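Local coordinates for alpha-ketoglutarate-dependent non-heme iron oxygenase EasH (Aspergillus japonicus, PDB 5M0T), which probably oxidises an ergot alkaloid intermediate on the way to cycloclavine, using Fe(II), 2-oxoglutarate and molecular oxygen, at residues Gly50-His55 with Arg75-Leu80; Glu90-Glu95 with Gln256-Trp261; Thr169-Gly174 with Asp200-Thr205. All blocks are in the same frame, centred on the assembly; numbering follows the deposited sequence.

In the fold
The three contacts pack different parts of a cupin-type fold. Interactions 1 and 2 are in series along the chain, strand 75-77 being followed by helix 85-91; their centres are 18 Å apart and their nearest atoms about 7 Å. Both also touch the second subunit. Interaction 3 lies nested inside the loop that interaction 2 closes, with the two centres 23 Å apart on opposite sides of the middle of the chain. It alone includes a residue of the 2-oxoglutarate pocket, T169, whose side chain is about 7 Å from the Fe(II) ion. In interaction 1 the side chain of L80 stays about 12 Å from bound 2-oxoglutarate.

Interaction 1: residues Gly50-His55 with Arg75-Leu80; sequences GEIDPH and RQLSSL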
ATOM      1  N   GLY A  50       6.320  19.688  23.823  1.00 68.27           N
ATOM      2  CA  GLY A  50       5.708  21.016  23.706  1.00 69.85           C
ATOM      3  C   GLY A  50       4.720  21.124  22.552  1.00 70.45           C
ATOM      4  O   GLY A  50       3.604  21.608  22.736  1.00 72.03           O
ATOM      5  N   GLU A  51       5.132  20.651  21.371  1.00 67.81           N
ATOM      6  CA  GLU A  51       4.276  20.623  20.169  1.00 68.07           C
ATOM      7  C   GLU A  51       3.051  19.699  20.315  1.00 66.37           C
ATOM      8  O   GLU A  51       1.959  20.031  19.856  1.00 68.64           O
ATOM      9  CB  GLU A  51       5.089  20.196  18.923  1.00 66.39           C
ATOM     10  CG  GLU A  51       6.143  21.205  18.466  1.00 68.62           C
ATOM     11  CD  GLU A  51       6.676  20.954  17.049  1.00 68.49           C
ATOM     12  OE1 GLU A  51       7.192  19.842  16.752  1.00 62.55           O
ATOM     13  OE2 GLU A  51       6.580  21.891  16.220  1.00 70.66           O
ATOM     14  N   ILE A  52       3.255  18.543  20.939  1.00 63.46           N
ATOM     15  CA  ILE A  52       2.223  17.494  21.050  1.00 65.57           C
ATOM     16  C   ILE A  52       1.122  17.788  22.084  1.00 66.93           C
ATOM     17  O   ILE A  52      -0.056  17.529  21.814  1.00 65.84           O
ATOM     18  CB  ILE A  52       2.881  16.116  21.347  1.00 63.90           C
ATOM     19  CG1 ILE A  52       3.628  15.625  20.106  1.00 66.12           C
ATOM     20  CG2 ILE A  52       1.872  15.064  21.810  1.00 65.00           C
ATOM     21  CD1 ILE A  52       2.799  15.514  18.840  1.00 68.21           C
ATOM     22  N   ASP A  53       1.508  18.320  23.243  1.00 68.66           N
ATOM     23  CA  ASP A  53       0.600  18.452  24.402  1.00 75.20           C
ATOM     24  C   ASP A  53      -0.858  18.840  24.062  1.00 77.01           C
ATOM     25  O   ASP A  53      -1.774  18.058  24.345  1.00 74.51           O
ATOM     26  CB  ASP A  53       1.196  19.400  25.472  1.00 78.67           C
ATOM     27  CG  ASP A  53       2.385  18.773  26.241  1.00 80.21           C
ATOM     28  OD1 ASP A  53       3.097  19.541  26.923  1.00 90.53           O
ATOM     29  OD2 ASP A  53       2.629  17.540  26.163  1.00 75.54           O
ATOM     30  N   PRO A  54      -1.072  19.993  23.392  1.00 79.04           N
ATOM     31  CA  PRO A  54      -2.449  20.471  23.236  1.00 82.80           C
ATOM     32  C   PRO A  54      -3.407  19.678  22.314  1.00 82.06           C
ATOM     33  O   PRO A  54      -4.594  20.007  22.299  1.00 87.44           O
ATOM     34  CB  PRO A  54      -2.265  21.907  22.700  1.00 86.03           C
ATOM     35  CG  PRO A  54      -0.815  22.230  22.875  1.00 83.86           C
ATOM     36  CD  PRO A  54      -0.121  20.915  22.747  1.00 78.80           C
ATOM     37  N   HIS A  55      -2.941  18.662  21.585  1.00 74.51           N
ATOM     38  CA  HIS A  55      -3.823  17.900  20.670  1.00 73.29           C
ATOM     39  C   HIS A  55      -4.265  16.502  21.174  1.00 73.96           C
ATOM     40  O   HIS A  55      -5.012  15.801  20.466  1.00 72.78           O
ATOM     41  CB  HIS A  55      -3.152  17.722  19.297  1.00 72.59           C
ATOM     42  CG  HIS A  55      -2.697  18.990  18.655  1.00 71.96           C
ATOM     43  ND1 HIS A  55      -3.494  19.719  17.802  1.00 71.37           N
ATOM     44  CD2 HIS A  55      -1.522  19.654  18.737  1.00 72.65           C
ATOM     45  CE1 HIS A  55      -2.832  20.791  17.401  1.00 72.83           C
ATOM     46  NE2 HIS A  55      -1.633  20.772  17.953  1.00 73.11           N
ATOM     47  N   ARG A  75      -4.642   6.932  25.651  1.00 50.99           N
ATOM     48  CA  ARG A  75      -4.660   8.244  25.006  1.00 52.96           C
ATOM     49  C   ARG A  75      -3.765   8.137  23.766  1.00 52.20           C
ATOM     50  O   ARG A  75      -2.650   7.628  23.855  1.00 49.05           O
ATOM     51  CB  ARG A  75      -4.162   9.326  25.959  1.00 54.72           C
ATOM     52  CG  ARG A  75      -4.996   9.464  27.230  1.00 57.93           C
ATOM     53  CD  ARG A  75      -4.550  10.650  28.081  1.00 59.83           C
ATOM     54  NE  ARG A  75      -4.737  11.919  27.363  1.00 62.65           N
ATOM     55  CZ  ARG A  75      -5.863  12.638  27.317  1.00 64.81           C
ATOM     56  NH1 ARG A  75      -6.966  12.258  27.972  1.00 64.32           N
ATOM     57  NH2 ARG A  75      -5.876  13.766  26.612  1.00 67.00           N
ATOM     58  N   GLN A  76      -4.265   8.576  22.610  1.00 54.35           N
ATOM     59  CA  GLN A  76      -3.492   8.523  21.374  1.00 54.92           C
ATOM     60  C   GLN A  76      -3.724   9.729  20.462  1.00 56.44           C
ATOM     61  O   GLN A  76      -4.833  10.271  20.387  1.00 57.59           O
ATOM     62  CB  GLN A  76      -3.717   7.193  20.612  1.00 55.52           C
ATOM     63  CG  GLN A  76      -5.086   6.993  19.942  1.00 57.76           C
ATOM     64  CD  GLN A  76      -5.227   7.586  18.531  1.00 56.69           C
ATOM     65  OE1 GLN A  76      -4.254   7.740  17.798  1.00 57.98           O
ATOM     66  NE2 GLN A  76      -6.458   7.908  18.149  1.00 59.82           N
ATOM     67  N   LEU A  77      -2.648  10.145  19.801  1.00 56.14           N
ATOM     68  CA  LEU A  77      -2.690  11.095  18.694  1.00 59.45           C
ATOM     69  C   LEU A  77      -1.862  10.493  17.572  1.00 55.12           C
ATOM     70  O   LEU A  77      -0.753  10.048  17.821  1.00 50.46           O
ATOM     71  CB  LEU A  77      -2.086  12.433  19.110  1.00 67.16           C
ATOM     72  CG  LEU A  77      -2.020  13.540  18.039  1.00 71.21           C
ATOM     73  CD1 LEU A  77      -3.417  14.020  17.656  1.00 75.80           C
ATOM     74  CD2 LEU A  77      -1.146  14.681  18.526  1.00 72.75           C
ATOM     75  N   SER A  78      -2.402  10.479  16.355  1.00 55.02           N
ATOM     76  CA  SER A  78      -1.711   9.967  15.182  1.00 53.61           C
ATOM     77  C   SER A  78      -1.714  11.025  14.062  1.00 55.45           C
ATOM     78  O   SER A  78      -2.044  12.164  14.310  1.00 58.92           O
ATOM     79  CB  SER A  78      -2.351   8.650  14.767  1.00 51.96           C
ATOM     80  OG  SER A  78      -2.230   7.716  15.822  1.00 53.51           O
ATOM     81  N   SER A  79      -1.317  10.664  12.847  1.00 58.35           N
ATOM     82  CA  SER A  79      -1.116  11.644  11.763  1.00 61.91           C
ATOM     83  C   SER A  79      -0.306  12.870  12.266  1.00 63.70           C
ATOM     84  O   SER A  79      -0.736  14.032  12.153  1.00 65.60           O
ATOM     85  CB  SER A  79      -2.474  12.045  11.165  1.00 66.87           C
ATOM     86  OG  SER A  79      -3.200  10.898  10.741  1.00 57.98           O
ATOM     87  N   LEU A  80       0.858  12.563  12.844  1.00 59.46           N
ATOM     88  CA  LEU A  80       1.737  13.534  13.507  1.00 59.25           C
ATOM     89  C   LEU A  80       2.529  14.451  12.559  1.00 57.45           C
ATOM     90  O   LEU A  80       3.072  15.449  13.016  1.00 56.42           O
ATOM     91  CB  LEU A  80       2.723  12.827  14.439  1.00 59.55           C
ATOM     92  CG  LEU A  80       2.153  11.991  15.590  1.00 62.94           C
ATOM     93  CD1 LEU A  80       3.254  11.248  16.334  1.00 61.31           C
ATOM     94  CD2 LEU A  80       1.376  12.869  16.551  1.00 67.82           C
TER
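I52 and H55, at the end of helix 42-52 and in the 3-10 turn that follows, rest against L77 and L80 in an apolar helix-on-strand contact at the margin of the large sheet. Strand 75-77 is an outermost strand of that sheet within this chain, and L77 is the residue that meets both I52 and H55. Its CG is anti to the backbone N (chi1 178°), which carries the two methyls out toward the turn. CD2 reaches CB of H55 at 3.7 Å and CD1 lies 3.7 Å from the carbonyl O of H55, so the leucine fork packs on the root of the histidine and its backbone, while the imidazole itself leads away.

I52 works through one methyl. CG1 beside the backbone N (chi1 -71°) and the bend at chi2 (-56°) together bring CD1 to CD2 of both leucines, which lie on the same side of it, 4.0 Å away in L77 and 3.8 Å in L80. The isoleucine passes L80 at about a right angle and L77 at a slant, which makes these methyl-to-methyl touches rather than a long side-by-side overlap. The turn is closed by a backbone hydrogen bond from N of H55 to O of I52 at 3.1 Å, fixing the spacing of the two residues that meet L77. On the strand side, OG of S78 donates to OE1 of Q76 at 2.8 Å, almost in line with the carbonyl bond, tying two polar side chains together away from the apolar patch.

Strand 112-122 pairs with strand 75-77 and supplies V119, which I52 also touches, while L80 also packs on F225 of strand 222-231. The imidazole of H55 meets the ring of F83, and the loop at S78 and S79 is hydrogen-bonded to D275 of the second subunit.

Interaction 2: residues Glu90-Glu95 with Gln256-Trp261; sequences ELMNDE and QKMVGW
M92 and M258 carry the apolar part of this contact. SD of M92 sits 3.7 Å from CB of M258 and 4.0 Å from its CG, so the sulfur of one methionine packs on the base of the other while the far end of M258 turns away. Both chains are bent at chi2 and chi3; in M92 the bend at chi2 (-55°) turns SD against the base of M258, with CE pointing away from it, and the two side chains cross at a slant. A looser touch, 4.5 Å from CG of M92 to CG1 of V259, extends the patch past the end of helix 253-258.

Backbone hydrogen bonds shape each segment. N of D94 bonds to O of L91 at 3.2 Å across a type I turn, and D94 then caps the next helix. N of W261 returns to O of Q256 at 3.1 Å, with G260 at positive phi. Around them, the carbonyl of M92 accepts a bond from H98, and N93 bonds to T252.

M92 also packs on L227 and M258 on M229, both of strand 222-231: this is helix-end packing against the main sheet of the cupin-type core.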
ATOM      1  N   GLU A  90      12.925  17.012  11.474  1.00 60.33           N
ATOM      2  CA  GLU A  90      14.036  16.362  12.176  1.00 59.76           C
ATOM      3  C   GLU A  90      13.949  14.839  12.058  1.00 56.06           C
ATOM      4  O   GLU A  90      14.875  14.208  11.567  1.00 57.91           O
ATOM      5  CB  GLU A  90      14.106  16.826  13.641  1.00 63.18           C
ATOM      6  CG  GLU A  90      14.089  18.355  13.775  1.00 68.02           C
ATOM      7  CD  GLU A  90      14.482  18.906  15.151  1.00 69.63           C
ATOM      8  OE1 GLU A  90      15.307  18.299  15.873  1.00 71.64           O
ATOM      9  OE2 GLU A  90      13.971  19.987  15.507  1.00 71.38           O
ATOM     10  N   LEU A  91      12.823  14.258  12.453  1.00 55.36           N
ATOM     11  CA  LEU A  91      12.669  12.794  12.456  1.00 51.14           C
ATOM     12  C   LEU A  91      12.564  12.166  11.058  1.00 48.98           C
ATOM     13  O   LEU A  91      13.185  11.125  10.795  1.00 45.63           O
ATOM     14  CB  LEU A  91      11.468  12.379  13.296  1.00 52.04           C
ATOM     15  CG  LEU A  91      11.590  12.747  14.771  1.00 54.13           C
ATOM     16  CD1 LEU A  91      10.263  12.477  15.468  1.00 54.06           C
ATOM     17  CD2 LEU A  91      12.731  11.984  15.442  1.00 54.94           C
ATOM     18  N   MET A  92      11.801  12.787  10.163  1.00 48.26           N
ATOM     19  CA  MET A  92      11.670  12.269   8.806  1.00 48.88           C
ATOM     20  C   MET A  92      12.933  12.458   7.941  1.00 51.74           C
ATOM     21  O   MET A  92      12.983  11.907   6.835  1.00 49.85           O
ATOM     22  CB  MET A  92      10.431  12.843   8.101  1.00 51.25           C
ATOM     23  CG  MET A  92       9.098  12.309   8.620  1.00 51.78           C
ATOM     24  SD  MET A  92       8.943  10.500   8.609  1.00 53.23           S
ATOM     25  CE  MET A  92       9.442  10.079  10.284  1.00 55.04           C
ATOM     26  N   ASN A  93      13.937  13.199   8.433  1.00 50.78           N
ATOM     27  CA  ASN A  93      15.244  13.289   7.778  1.00 51.65           C
ATOM     28  C   ASN A  93      16.387  12.675   8.591  1.00 53.08           C
ATOM     29  O   ASN A  93      17.556  12.875   8.264  1.00 54.03           O
ATOM     30  CB  ASN A  93      15.558  14.755   7.506  1.00 52.52           C
ATOM     31  CG  ASN A  93      14.611  15.365   6.511  1.00 52.27           C
ATOM     32  OD1 ASN A  93      14.634  15.010   5.316  1.00 50.95           O
ATOM     33  ND2 ASN A  93      13.768  16.281   6.983  1.00 53.49           N
ATOM     34  N   ASP A  94      16.074  11.933   9.647  1.00 52.39           N
ATOM     35  CA  ASP A  94      17.109  11.390  10.528  1.00 54.63           C
ATOM     36  C   ASP A  94      17.948  10.307   9.825  1.00 53.88           C
ATOM     37  O   ASP A  94      17.423   9.279   9.399  1.00 52.52           O
ATOM     38  CB  ASP A  94      16.478  10.806  11.792  1.00 57.57           C
ATOM     39  CG  ASP A  94      17.496  10.522  12.865  1.00 63.04           C
ATOM     40  OD1 ASP A  94      17.823   9.343  13.094  1.00 63.07           O
ATOM     41  OD2 ASP A  94      18.009  11.483  13.473  1.00 80.97           O
ATOM     42  N   GLU A  95      19.256  10.546   9.729  1.00 52.82           N
ATOM     43  CA  GLU A  95      20.173   9.608   9.079  1.00 51.91           C
ATOM     44  C   GLU A  95      20.200   8.217   9.686  1.00 47.05           C
ATOM     45  O   GLU A  95      20.321   7.252   8.953  1.00 44.28           O
ATOM     46  CB  GLU A  95      21.589  10.194   8.998  1.00 56.83           C
ATOM     47  CG  GLU A  95      21.696  11.131   7.799  1.00 61.23           C
ATOM     48  CD  GLU A  95      22.757  12.211   7.912  1.00 64.41           C
ATOM     49  OE1 GLU A  95      22.697  13.020   8.861  1.00 66.64           O
ATOM     50  OE2 GLU A  95      23.628  12.283   7.014  1.00 72.33           O
ATOM     51  N   GLN A 256       9.036  14.338   2.361  1.00 44.52           N
ATOM     52  CA  GLN A 256       7.829  14.249   1.513  1.00 44.31           C
ATOM     53  C   GLN A 256       7.546  12.815   1.064  1.00 42.72           C
ATOM     54  O   GLN A 256       6.398  12.370   1.067  1.00 44.99           O
ATOM     55  CB  GLN A 256       7.942  15.147   0.281  1.00 45.09           C
ATOM     56  CG  GLN A 256       7.939  16.637   0.580  1.00 46.89           C
ATOM     57  CD  GLN A 256       7.986  17.490  -0.677  1.00 48.75           C
ATOM     58  OE1 GLN A 256       8.509  17.077  -1.703  1.00 48.44           O
ATOM     59  NE2 GLN A 256       7.419  18.685  -0.599  1.00 51.02           N
ATOM     60  N   LYS A 257       8.606  12.100   0.694  1.00 40.67           N
ATOM     61  CA  LYS A 257       8.506  10.719   0.273  1.00 38.51           C
ATOM     62  C   LYS A 257       8.034   9.791   1.395  1.00 37.20           C
ATOM     63  O   LYS A 257       7.294   8.852   1.127  1.00 34.47           O
ATOM     64  CB  LYS A 257       9.850  10.246  -0.253  1.00 39.67           C
ATOM     65  CG  LYS A 257       9.855   8.877  -0.903  1.00 39.01           C
ATOM     66  CD  LYS A 257      11.228   8.616  -1.513  1.00 39.95           C
ATOM     67  CE  LYS A 257      11.342   7.185  -2.004  1.00 40.89           C
ATOM     68  NZ  LYS A 257      12.736   6.837  -2.405  1.00 42.62           N
ATOM     69  N   MET A 258       8.473  10.054   2.626  1.00 37.10           N
ATOM     70  CA  MET A 258       8.064   9.262   3.787  1.00 37.30           C
ATOM     71  C   MET A 258       6.567   9.406   4.086  1.00 37.82           C
ATOM     72  O   MET A 258       5.916   8.433   4.429  1.00 35.64           O
ATOM     73  CB  MET A 258       8.848   9.665   5.048  1.00 38.09           C
ATOM     74  CG  MET A 258      10.351   9.422   5.015  1.00 38.60           C
ATOM     75  SD  MET A 258      10.767   7.738   4.586  1.00 37.39           S
ATOM     76  CE  MET A 258      11.047   7.881   2.815  1.00 40.10           C
ATOM     77  N   VAL A 259       6.039  10.618   3.947  1.00 38.36           N
ATOM     78  CA  VAL A 259       4.646  10.897   4.261  1.00 39.11           C
ATOM     79  C   VAL A 259       3.672  10.716   3.082  1.00 40.15           C
ATOM     80  O   VAL A 259       2.542  11.192   3.143  1.00 41.70           O
ATOM     81  CB  VAL A 259       4.484  12.295   4.919  1.00 40.63           C
ATOM     82  CG1 VAL A 259       5.390  12.424   6.141  1.00 40.62           C
ATOM     83  CG2 VAL A 259       4.739  13.434   3.942  1.00 42.35           C
ATOM     84  N   GLY A 260       4.100  10.054   2.010  1.00 39.40           N
ATOM     85  CA  GLY A 260       3.191   9.613   0.954  1.00 39.56           C
ATOM     86  C   GLY A 260       2.859  10.625  -0.126  1.00 42.05           C
ATOM     87  O   GLY A 260       1.784  10.551  -0.722  1.00 44.64           O
ATOM     88  N   TRP A 261       3.767  11.562  -0.405  1.00 43.60           N
ATOM     89  CA  TRP A 261       3.585  12.516  -1.507  1.00 44.22           C
ATOM     90  C   TRP A 261       4.626  12.409  -2.647  1.00 45.07           C
ATOM     91  O   TRP A 261       4.664  13.281  -3.530  1.00 46.92           O
ATOM     92  CB  TRP A 261       3.530  13.935  -0.948  1.00 45.98           C
ATOM     93  CG  TRP A 261       2.183  14.295  -0.431  1.00 46.56           C
ATOM     94  CD1 TRP A 261       1.620  13.890   0.739  1.00 45.33           C
ATOM     95  CD2 TRP A 261       1.219  15.121  -1.076  1.00 47.73           C
ATOM     96  NE1 TRP A 261       0.370  14.421   0.870  1.00 46.97           N
ATOM     97  CE2 TRP A 261       0.088  15.180  -0.229  1.00 47.41           C
ATOM     98  CE3 TRP A 261       1.199  15.822  -2.286  1.00 48.82           C
ATOM     99  CZ2 TRP A 261      -1.056  15.906  -0.548  1.00 49.14           C
ATOM    100  CZ3 TRP A 261       0.050  16.558  -2.606  1.00 51.09           C
ATOM    101  CH2 TRP A 261      -1.065  16.589  -1.734  1.00 51.34           C
TER

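Interaction 3: residues Thr169-Gly174 with Asp200-Thr205; sequences TRVLPG and DAVLFT. With ZN (zinc ion), chain G; AKG (2-oxoglutaric acid), chain D.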
ATOM      1  N   THR A 169       7.237  -0.722  27.540  1.00 36.64           N
ATOM      2  CA  THR A 169       6.934  -1.669  26.482  1.00 36.31           C
ATOM      3  C   THR A 169       7.662  -2.966  26.731  1.00 36.44           C
ATOM      4  O   THR A 169       8.847  -2.945  27.030  1.00 36.71           O
ATOM      5  CB  THR A 169       7.355  -1.099  25.115  1.00 36.71           C
ATOM      6  OG1 THR A 169       6.807   0.211  24.968  1.00 40.92           O
ATOM      7  CG2 THR A 169       6.855  -1.957  23.971  1.00 37.28           C
ATOM      8  N   ARG A 170       6.943  -4.085  26.626  1.00 36.18           N
ATOM      9  CA  ARG A 170       7.503  -5.401  26.911  1.00 35.85           C
ATOM     10  C   ARG A 170       7.812  -6.116  25.616  1.00 33.56           C
ATOM     11  O   ARG A 170       7.065  -5.995  24.679  1.00 34.35           O
ATOM     12  CB  ARG A 170       6.545  -6.195  27.793  1.00 37.97           C
ATOM     13  CG  ARG A 170       6.267  -5.469  29.100  1.00 41.69           C
ATOM     14  CD  ARG A 170       5.695  -6.367  30.190  1.00 46.02           C
ATOM     15  NE  ARG A 170       6.221  -5.947  31.494  1.00 49.83           N
ATOM     16  CZ  ARG A 170       6.903  -6.700  32.359  1.00 50.35           C
ATOM     17  NH1 ARG A 170       7.164  -7.977  32.130  1.00 48.99           N
ATOM     18  NH2 ARG A 170       7.316  -6.159  33.505  1.00 55.94           N
ATOM     19  N   VAL A 171       8.933  -6.826  25.552  1.00 32.52           N
ATOM     20  CA  VAL A 171       9.415  -7.417  24.299  1.00 31.75           C
ATOM     21  C   VAL A 171       9.997  -8.787  24.571  1.00 31.89           C
ATOM     22  O   VAL A 171      10.502  -9.030  25.647  1.00 33.07           O
ATOM     23  CB  VAL A 171      10.480  -6.530  23.591  1.00 33.16           C
ATOM     24  CG1 VAL A 171       9.932  -5.125  23.300  1.00 32.81           C
ATOM     25  CG2 VAL A 171      11.760  -6.429  24.411  1.00 33.78           C
ATOM     26  N   LEU A 172       9.892  -9.687  23.603  1.00 32.72           N
ATOM     27  CA  LEU A 172      10.516 -10.996  23.673  1.00 34.32           C
ATOM     28  C   LEU A 172      11.605 -11.064  22.598  1.00 34.61           C
ATOM     29  O   LEU A 172      11.307 -11.334  21.437  1.00 34.63           O
ATOM     30  CB  LEU A 172       9.486 -12.111  23.470  1.00 35.24           C
ATOM     31  CG  LEU A 172       8.567 -12.402  24.663  1.00 37.30           C
ATOM     32  CD1 LEU A 172       7.485 -13.403  24.291  1.00 37.93           C
ATOM     33  CD2 LEU A 172       9.348 -12.927  25.858  1.00 37.92           C
ATOM     34  N   PRO A 173      12.870 -10.802  22.986  1.00 34.01           N
ATOM     35  CA  PRO A 173      13.992 -10.963  22.067  1.00 33.69           C
ATOM     36  C   PRO A 173      14.056 -12.380  21.517  1.00 33.26           C
ATOM     37  O   PRO A 173      13.893 -13.332  22.281  1.00 35.22           O
ATOM     38  CB  PRO A 173      15.210 -10.675  22.948  1.00 34.97           C
ATOM     39  CG  PRO A 173      14.708  -9.815  24.028  1.00 34.89           C
ATOM     40  CD  PRO A 173      13.302 -10.259  24.285  1.00 34.52           C
ATOM     41  N   GLY A 174      14.242 -12.519  20.208  1.00 32.01           N
ATOM     42  CA  GLY A 174      14.310 -13.840  19.569  1.00 32.04           C
ATOM     43  C   GLY A 174      12.996 -14.324  18.979  1.00 31.68           C
ATOM     44  O   GLY A 174      13.007 -15.281  18.202  1.00 31.10           O
ATOM     45  N   ASP A 200      15.605   7.766  24.756  1.00 40.21           N
ATOM     46  CA  ASP A 200      15.932   6.371  24.419  1.00 38.68           C
ATOM     47  C   ASP A 200      14.756   5.804  23.650  1.00 36.85           C
ATOM     48  O   ASP A 200      13.614   6.233  23.865  1.00 38.54           O
ATOM     49  CB  ASP A 200      16.232   5.521  25.673  1.00 39.33           C
ATOM     50  CG  ASP A 200      17.508   5.980  26.425  1.00 43.56           C
ATOM     51  OD1 ASP A 200      18.312   6.733  25.836  1.00 45.86           O
ATOM     52  OD2 ASP A 200      17.716   5.601  27.598  1.00 44.10           O
ATOM     53  N   ALA A 201      15.028   4.881  22.731  1.00 35.26           N
ATOM     54  CA  ALA A 201      13.994   4.274  21.910  1.00 34.06           C
ATOM     55  C   ALA A 201      14.181   2.789  21.894  1.00 34.16           C
ATOM     56  O   ALA A 201      15.312   2.324  21.862  1.00 34.93           O
ATOM     57  CB  ALA A 201      14.044   4.808  20.504  1.00 33.48           C
ATOM     58  N   VAL A 202      13.081   2.033  21.964  1.00 34.14           N
ATOM     59  CA  VAL A 202      13.163   0.595  21.756  1.00 33.70           C
ATOM     60  C   VAL A 202      12.810   0.351  20.279  1.00 33.53           C
ATOM     61  O   VAL A 202      11.784   0.827  19.788  1.00 31.69           O
ATOM     62  CB  VAL A 202      12.346  -0.234  22.784  1.00 34.39           C
ATOM     63  CG1 VAL A 202      10.833  -0.041  22.657  1.00 33.97           C
ATOM     64  CG2 VAL A 202      12.679  -1.715  22.644  1.00 34.39           C
ATOM     65  N   LEU A 203      13.705  -0.349  19.575  1.00 33.61           N
ATOM     66  CA  LEU A 203      13.592  -0.595  18.137  1.00 34.49           C
ATOM     67  C   LEU A 203      13.265  -2.068  17.900  1.00 36.50           C
ATOM     68  O   LEU A 203      14.023  -2.925  18.342  1.00 39.78           O
ATOM     69  CB  LEU A 203      14.921  -0.272  17.448  1.00 36.87           C
ATOM     70  CG  LEU A 203      14.900  -0.367  15.926  1.00 38.49           C
ATOM     71  CD1 LEU A 203      14.097   0.781  15.341  1.00 40.09           C
ATOM     72  CD2 LEU A 203      16.307  -0.412  15.348  1.00 41.60           C
ATOM     73  N   PHE A 204      12.156  -2.362  17.210  1.00 35.10           N
ATOM     74  CA  PHE A 204      11.793  -3.746  16.882  1.00 33.07           C
ATOM     75  C   PHE A 204      11.132  -3.876  15.512  1.00 31.90           C
ATOM     76  O   PHE A 204      10.491  -2.947  15.031  1.00 30.18           O
ATOM     77  CB  PHE A 204      10.941  -4.382  17.981  1.00 34.67           C
ATOM     78  CG  PHE A 204       9.720  -3.590  18.368  1.00 35.02           C
ATOM     79  CD1 PHE A 204       8.508  -3.784  17.711  1.00 35.84           C
ATOM     80  CD2 PHE A 204       9.772  -2.663  19.403  1.00 36.14           C
ATOM     81  CE1 PHE A 204       7.379  -3.057  18.070  1.00 34.74           C
ATOM     82  CE2 PHE A 204       8.634  -1.933  19.770  1.00 36.97           C
ATOM     83  CZ  PHE A 204       7.441  -2.135  19.110  1.00 34.82           C
ATOM     84  N   THR A 205      11.330  -5.027  14.869  1.00 31.10           N
ATOM     85  CA  THR A 205      10.684  -5.317  13.604  1.00 30.60           C
ATOM     86  C   THR A 205       9.236  -5.715  13.839  1.00 31.69           C
ATOM     87  O   THR A 205       8.847  -6.011  14.962  1.00 32.75           O
ATOM     88  CB  THR A 205      11.337  -6.496  12.864  1.00 31.97           C
ATOM     89  OG1 THR A 205      11.030  -7.728  13.541  1.00 29.72           O
ATOM     90  CG2 THR A 205      12.887  -6.277  12.711  1.00 32.08           C
TER
HETATM   91 ZN    ZN G 305      18.995   4.949  28.940  1.00 51.58          ZN
HETATM   92  C1  AKG D 302       0.958  -1.116  19.451  1.00 48.84           C
HETATM   93  O1  AKG D 302       1.008  -1.771  18.411  1.00 43.42           O
HETATM   94  O2  AKG D 302      -0.045  -0.340  19.788  1.00 57.14           O
HETATM   95  C2  AKG D 302       2.083  -1.117  20.496  1.00 51.08           C
HETATM   96  O5  AKG D 302       2.840  -2.068  20.515  1.00 37.44           O
HETATM   97  C3  AKG D 302       2.261   0.041  21.445  1.00 44.68           C
HETATM   98  C4  AKG D 302       3.334  -0.220  22.490  1.00 38.04           C
HETATM   99  C5  AKG D 302       3.523   0.898  23.478  1.00 49.99           C
HETATM  100  O3  AKG D 302       2.917   2.029  23.204  1.00 52.71           O
HETATM  101  O4  AKG D 302       4.209   0.750  24.464  1.00 41.12           O
HETATM  102  O   HOH W   1      19.251   6.911  29.153  1.00 53.05           O
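T169 and V171 lie over V202, and T169 also holds the co-substrate. Its OG1 donates a hydrogen bond to carboxylate O4 of 2-oxoglutarate at 2.7 Å; chi1 of -51° sets the hydroxyl beside the backbone N and aims it into the pocket. CG2 points another way yet stays near the same oxygen, at 3.8 Å. The contact between the segments is apolar and loose: CB of T169 is 4.4 Å from CG1 of V202, and CG1 of V171 lies 4.4 Å from CG2 of V202, so each methyl of V202 serves one partner.

Strands 170-171 and 201-205 belong to two different sheets, so V202 packs across from one to the other, as in the double-stranded beta-helix of the cupin clan to which this family belongs. R222 and Q129 also bond to 2-oxoglutarate, and L156 packs against T169.

Just before strand 201-205 begins, D200 binds a zinc ion through OD2 at 2.0 Å, with a water at 2.0 Å and E37 as further ligands; OD1 of D200, 3.6 Å from the zinc, accepts a bond from N of G38. V33 of strand 33-37 reaches both V171 and V202.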